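PDB 5MU5: DUF115 domain-containing protein, which is probably a glycosyltransferase of the Maf family, which modifies flagellin with sugar and takes part in building the bacterial flagellum. Local coordinates for residues R96-Y99 and N100-K103; C201-P204 and I205-D208. All blocks are in the same frame, centred on the assembly; numbering follows the deposited sequence.

Both interactions are local, and both place parts of the Maf N-terminal region against the C-terminal helical bundle, with helix 589-609 as their common partner. Their centres lie 22 Å apart and their nearest atoms about 11 Å, so they meet the bundle at separate places. Interaction 1 is regular: two turns of helix 92-107, tied by backbone hydrogen bonds, with an apolar side on the bundle and a polar side at the surface. Interaction 2 is wholly buried and irregular. There the chain leaves helix 188-202 through Cys203 and Pro204, no hydrogen bond joins 201-204 to 205-208, and apolar packing and outside polar partners take over.

Interaction 1 of 2, residues R96-Y99 and N100-K103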
loop_
_atom_site.group_PDB
_atom_site.type_symbol
_atom_site.label_atom_id
_atom_site.label_comp_id
_atom_site.label_asym_id
_atom_site.label_seq_id
_atom_site.Cartn_x
_atom_site.Cartn_y
_atom_site.Cartn_z
ATOM N N ARG A 96 20.336 -4.774 11.524
ATOM C CA ARG A 96 21.400 -4.440 12.467
ATOM C C ARG A 96 20.819 -3.979 13.812
ATOM O O ARG A 96 21.275 -4.362 14.880
ATOM C CB ARG A 96 22.256 -3.307 11.892
ATOM C CG ARG A 96 23.542 -3.053 12.643
ATOM C CD ARG A 96 24.563 -4.099 12.221
ATOM N NE ARG A 96 25.520 -4.412 13.267
ATOM C CZ ARG A 96 26.481 -5.324 13.155
ATOM N NH1 ARG A 96 26.618 -6.029 12.039
ATOM N NH2 ARG A 96 27.304 -5.541 14.172
ATOM N N PHE A 97 19.821 -3.118 13.739
ATOM C CA PHE A 97 19.171 -2.616 14.924
ATOM C C PHE A 97 18.596 -3.774 15.738
ATOM O O PHE A 97 18.803 -3.851 16.953
ATOM C CB PHE A 97 18.057 -1.624 14.545
ATOM C CG PHE A 97 17.166 -1.239 15.695
ATOM C CD1 PHE A 97 17.621 -0.393 16.694
ATOM C CD2 PHE A 97 15.871 -1.710 15.772
ATOM C CE1 PHE A 97 16.798 -0.027 17.750
ATOM C CE2 PHE A 97 15.045 -1.361 16.822
ATOM C CZ PHE A 97 15.512 -0.519 17.816
ATOM N N LEU A 98 17.845 -4.638 15.061
ATOM C CA LEU A 98 17.149 -5.730 15.725
ATOM C C LEU A 98 18.161 -6.676 16.315
ATOM O O LEU A 98 18.055 -7.083 17.466
ATOM C CB LEU A 98 16.233 -6.491 14.758
ATOM C CG LEU A 98 15.513 -7.718 15.346
ATOM C CD1 LEU A 98 14.692 -7.337 16.564
ATOM C CD2 LEU A 98 14.611 -8.372 14.317
ATOM N N TYR A 99 19.167 -7.010 15.528
ATOM C CA TYR A 99 20.215 -7.904 16.027
ATOM C C TYR A 99 20.822 -7.335 17.325
ATOM O O TYR A 99 20.988 -8.079 18.317
ATOM C CB TYR A 99 21.294 -8.133 14.954
ATOM C CG TYR A 99 22.386 -9.074 15.382
ATOM C CD1 TYR A 99 23.520 -8.600 16.031
ATOM C CD2 TYR A 99 22.286 -10.443 15.143
ATOM C CE1 TYR A 99 24.516 -9.459 16.435
ATOM C CE2 TYR A 99 23.286 -11.311 15.541
ATOM C CZ TYR A 99 24.396 -10.809 16.190
ATOM O OH TYR A 99 25.406 -11.648 16.596
ATOM N N ASN A 100 21.106 -6.026 17.345
ATOM C CA ASN A 100 21.765 -5.439 18.512
ATOM C C ASN A 100 20.921 -5.398 19.758
ATOM O O ASN A 100 21.420 -5.710 20.832
ATOM C CB ASN A 100 22.304 -4.039 18.239
ATOM C CG ASN A 100 23.506 -4.045 17.315
ATOM O OD1 ASN A 100 23.962 -5.087 16.862
ATOM N ND2 ASN A 100 24.001 -2.871 17.011
ATOM N N ILE A 101 19.654 -5.013 19.639
ATOM C CA ILE A 101 18.832 -4.961 20.827
ATOM C C ILE A 101 18.680 -6.352 21.429
ATOM O O ILE A 101 18.713 -6.506 22.637
ATOM C CB ILE A 101 17.453 -4.280 20.622
ATOM C CG1 ILE A 101 16.515 -5.113 19.731
ATOM C CG2 ILE A 101 17.647 -2.841 20.148
ATOM C CD1 ILE A 101 15.129 -4.522 19.601
ATOM N N LEU A 102 18.536 -7.369 20.591
ATOM C CA LEU A 102 18.358 -8.728 21.097
ATOM C C LEU A 102 19.611 -9.302 21.710
ATOM O O LEU A 102 19.553 -9.956 22.765
ATOM C CB LEU A 102 17.874 -9.649 19.984
ATOM C CG LEU A 102 16.497 -9.284 19.464
ATOM C CD1 LEU A 102 16.153 -10.273 18.367
ATOM C CD2 LEU A 102 15.460 -9.302 20.581
ATOM N N LYS A 103 20.738 -9.070 21.047
ATOM C CA LYS A 103 22.006 -9.524 21.565
ATOM C C LYS A 103 22.311 -8.889 22.944
ATOM O O LYS A 103 22.676 -9.595 23.885
ATOM C CB LYS A 103 23.101 -9.219 20.568
ATOM C CG LYS A 103 24.477 -9.553 21.080
ATOM C CD LYS A 103 25.556 -9.049 20.134
ATOM C CE LYS A 103 26.933 -9.134 20.790
ATOM N NZ LYS A 103 27.161 -10.479 21.394
#
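Phe97 and Ile101 form the tight, buried side of this pair of helical turns. CG2 of Ile101 lies over one face of the Phe97 ring, 4.1 Å from its centroid and displaced toward the rim, a CH-pi contact. The first torsion of Ile101 (chi1 69°) turns this methyl back toward the preceding turn, where the ring waits, while CG1 leans on the carbonyl oxygen of Leu98. Next along the apolar side, Leu98 and Leu102 meet through their methyls, CD1 to CD1 at 3.7 Å. Underneath runs the regular i to i+4 ladder of an alpha-helix: the amides of Asn100, Ile101, Leu102 and Lys103 bond to the carbonyls of Arg96, Phe97, Leu98 and Tyr99.

The solvent side is looser. The aliphatic part of Lys103 runs past the Tyr99 ring, CD coming within 3.9 Å of CE1, and its amine forms a salt bridge with Asp107 one turn on. Asn100 OD1 sits at the edge of the same ring, 3.6 Å from CD1 and near the ring plane. Arg96 only approaches, with NE 4.0 Å from Asn100 OD1 and the guanidinium almost perpendicular to the amide (87°).

The other end of the Asn100 amide, ND2, is hydrogen-bonded to Glu628. Helix 92-107 packs against the C-terminal bundle: Phe97 wedges between helices 589-609 and 618-646, Leu98 and Leu102 rest on Tyr608 of the former, and Ile101 on Ile624 and Glu628 of the latter.

Interaction 2 of 2, residues C201-P204 and I205-D208; sequences CCCP and IVVD
The carbonyl oxygen of Cys203 is hydrogen-bonded to His123 NE2; the amide nitrogen of Ile205 also comes to 3.1 Å from this oxygen, but at an angle too poor for a bond. Cys203 is where the chain abandons helix 188-202; its extended backbone (phi -170°) swings the peptide out of the helical path and into Pro204.

From there Cys203 to Val206 make a beta turn of type I shape, with Pro204 and Ile205 at its two corners. No hydrogen bond closes the turn, because the Val206 nitrogen stays 3.7 Å from the Cys203 oxygen. The side chains at its two ends meet instead: the Cys203 sulfur touches Val206 CG2 at 4.0 Å. With SG anti to the Cys203 nitrogen (chi1 -164°), the thiol is carried round beside the carbonyl carbon, on the way to the valine. At the first corner the pyrrolidine ring stands beside the next peptide and fixes phi of Pro204 near -65°. Farther along, CG1 of Val207 rests 3.5 Å from the Pro204 oxygen, so an aliphatic group borders that carbonyl.

Met572 of helix 568-579 packs on Cys203, Ile205 and Val206, and Met599 and Met603 of helix 589-609 on Ile205. Just beyond, Asp208 OD2 is held by salt bridges to both Lys610 and Arg611.

The chemistry implies a connection toward strand 211-214 in which no hydrogen bond links 201-204 to 205-208. Its shape rests on the proline, on the fit of thiol and aliphatic groups, and on polar anchors to either end: His123 at the Cys203 carbonyl, and the bond of the Val207 carbonyl oxygen with Thr210 OG1 just before the strand.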
loop_
_atom_site.group_PDB
_atom_site.type_symbol
_atom_site.label_atom_id
_atom_site.label_comp_id
_atom_site.label_asym_id
_atom_site.label_seq_id
_atom_site.Cartn_x
_atom_site.Cartn_y
_atom_site.Cartn_z
ATOM N N CYS A 201 -4.446 4.400 8.910
ATOM C CA CYS A 201 -4.356 5.857 9.040
ATOM C C CYS A 201 -3.972 6.352 10.429
ATOM O O CYS A 201 -3.489 7.463 10.589
ATOM C CB CYS A 201 -5.690 6.484 8.666
ATOM S SG CYS A 201 -5.992 6.363 6.901
ATOM N N CYS A 202 -4.217 5.534 11.437
ATOM C CA CYS A 202 -3.877 5.904 12.782
ATOM C C CYS A 202 -2.446 5.524 13.075
ATOM O O CYS A 202 -1.649 6.381 13.415
ATOM C CB CYS A 202 -4.805 5.223 13.763
ATOM S SG CYS A 202 -4.341 5.598 15.454
ATOM N N CYS A 203 -2.115 4.244 12.963
ATOM C CA CYS A 203 -0.749 3.809 13.199
ATOM C C CYS A 203 -0.552 2.356 12.776
ATOM O O CYS A 203 -0.567 1.435 13.605
ATOM C CB CYS A 203 -0.430 3.937 14.669
ATOM S SG CYS A 203 1.331 3.868 14.890
ATOM N N PRO A 204 -0.343 2.139 11.481
ATOM C CA PRO A 204 -0.426 0.776 10.978
ATOM C C PRO A 204 0.639 -0.169 11.530
ATOM O O PRO A 204 0.419 -1.381 11.646
ATOM C CB PRO A 204 -0.205 0.953 9.473
ATOM C CG PRO A 204 0.601 2.192 9.367
ATOM C CD PRO A 204 0.166 3.088 10.479
ATOM N N ILE A 205 1.783 0.381 11.895
ATOM C CA ILE A 205 2.911 -0.476 12.153
ATOM C C ILE A 205 2.863 -1.325 13.442
ATOM O O ILE A 205 3.473 -2.386 13.477
ATOM C CB ILE A 205 4.221 0.332 12.048
ATOM C CG1 ILE A 205 5.324 -0.568 11.498
ATOM C CG2 ILE A 205 4.575 0.997 13.380
ATOM C CD1 ILE A 205 4.975 -1.291 10.206
ATOM N N VAL A 206 2.133 -0.890 14.469
ATOM C CA VAL A 206 2.140 -1.612 15.740
ATOM C C VAL A 206 0.869 -2.370 16.002
ATOM O O VAL A 206 0.270 -2.247 17.072
ATOM C CB VAL A 206 2.446 -0.709 16.956
ATOM C CG1 VAL A 206 3.892 -0.249 16.902
ATOM C CG2 VAL A 206 1.505 0.485 17.035
ATOM N N VAL A 207 0.474 -3.204 15.052
ATOM C CA VAL A 207 -0.720 -4.009 15.266
ATOM C C VAL A 207 -0.496 -5.124 16.262
ATOM O O VAL A 207 -1.452 -5.720 16.699
ATOM C CB VAL A 207 -1.274 -4.640 13.971
ATOM C CG1 VAL A 207 -1.871 -3.555 13.100
ATOM C CG2 VAL A 207 -0.212 -5.463 13.236
ATOM N N ASP A 208 0.754 -5.423 16.604
ATOM C CA ASP A 208 1.016 -6.521 17.530
ATOM C C ASP A 208 0.254 -6.373 18.855
ATOM O O ASP A 208 0.286 -5.335 19.485
ATOM C CB ASP A 208 2.504 -6.689 17.805
ATOM C CG ASP A 208 2.771 -7.777 18.823
ATOM O OD1 ASP A 208 2.526 -8.955 18.525
ATOM O OD2 ASP A 208 3.206 -7.464 19.941
#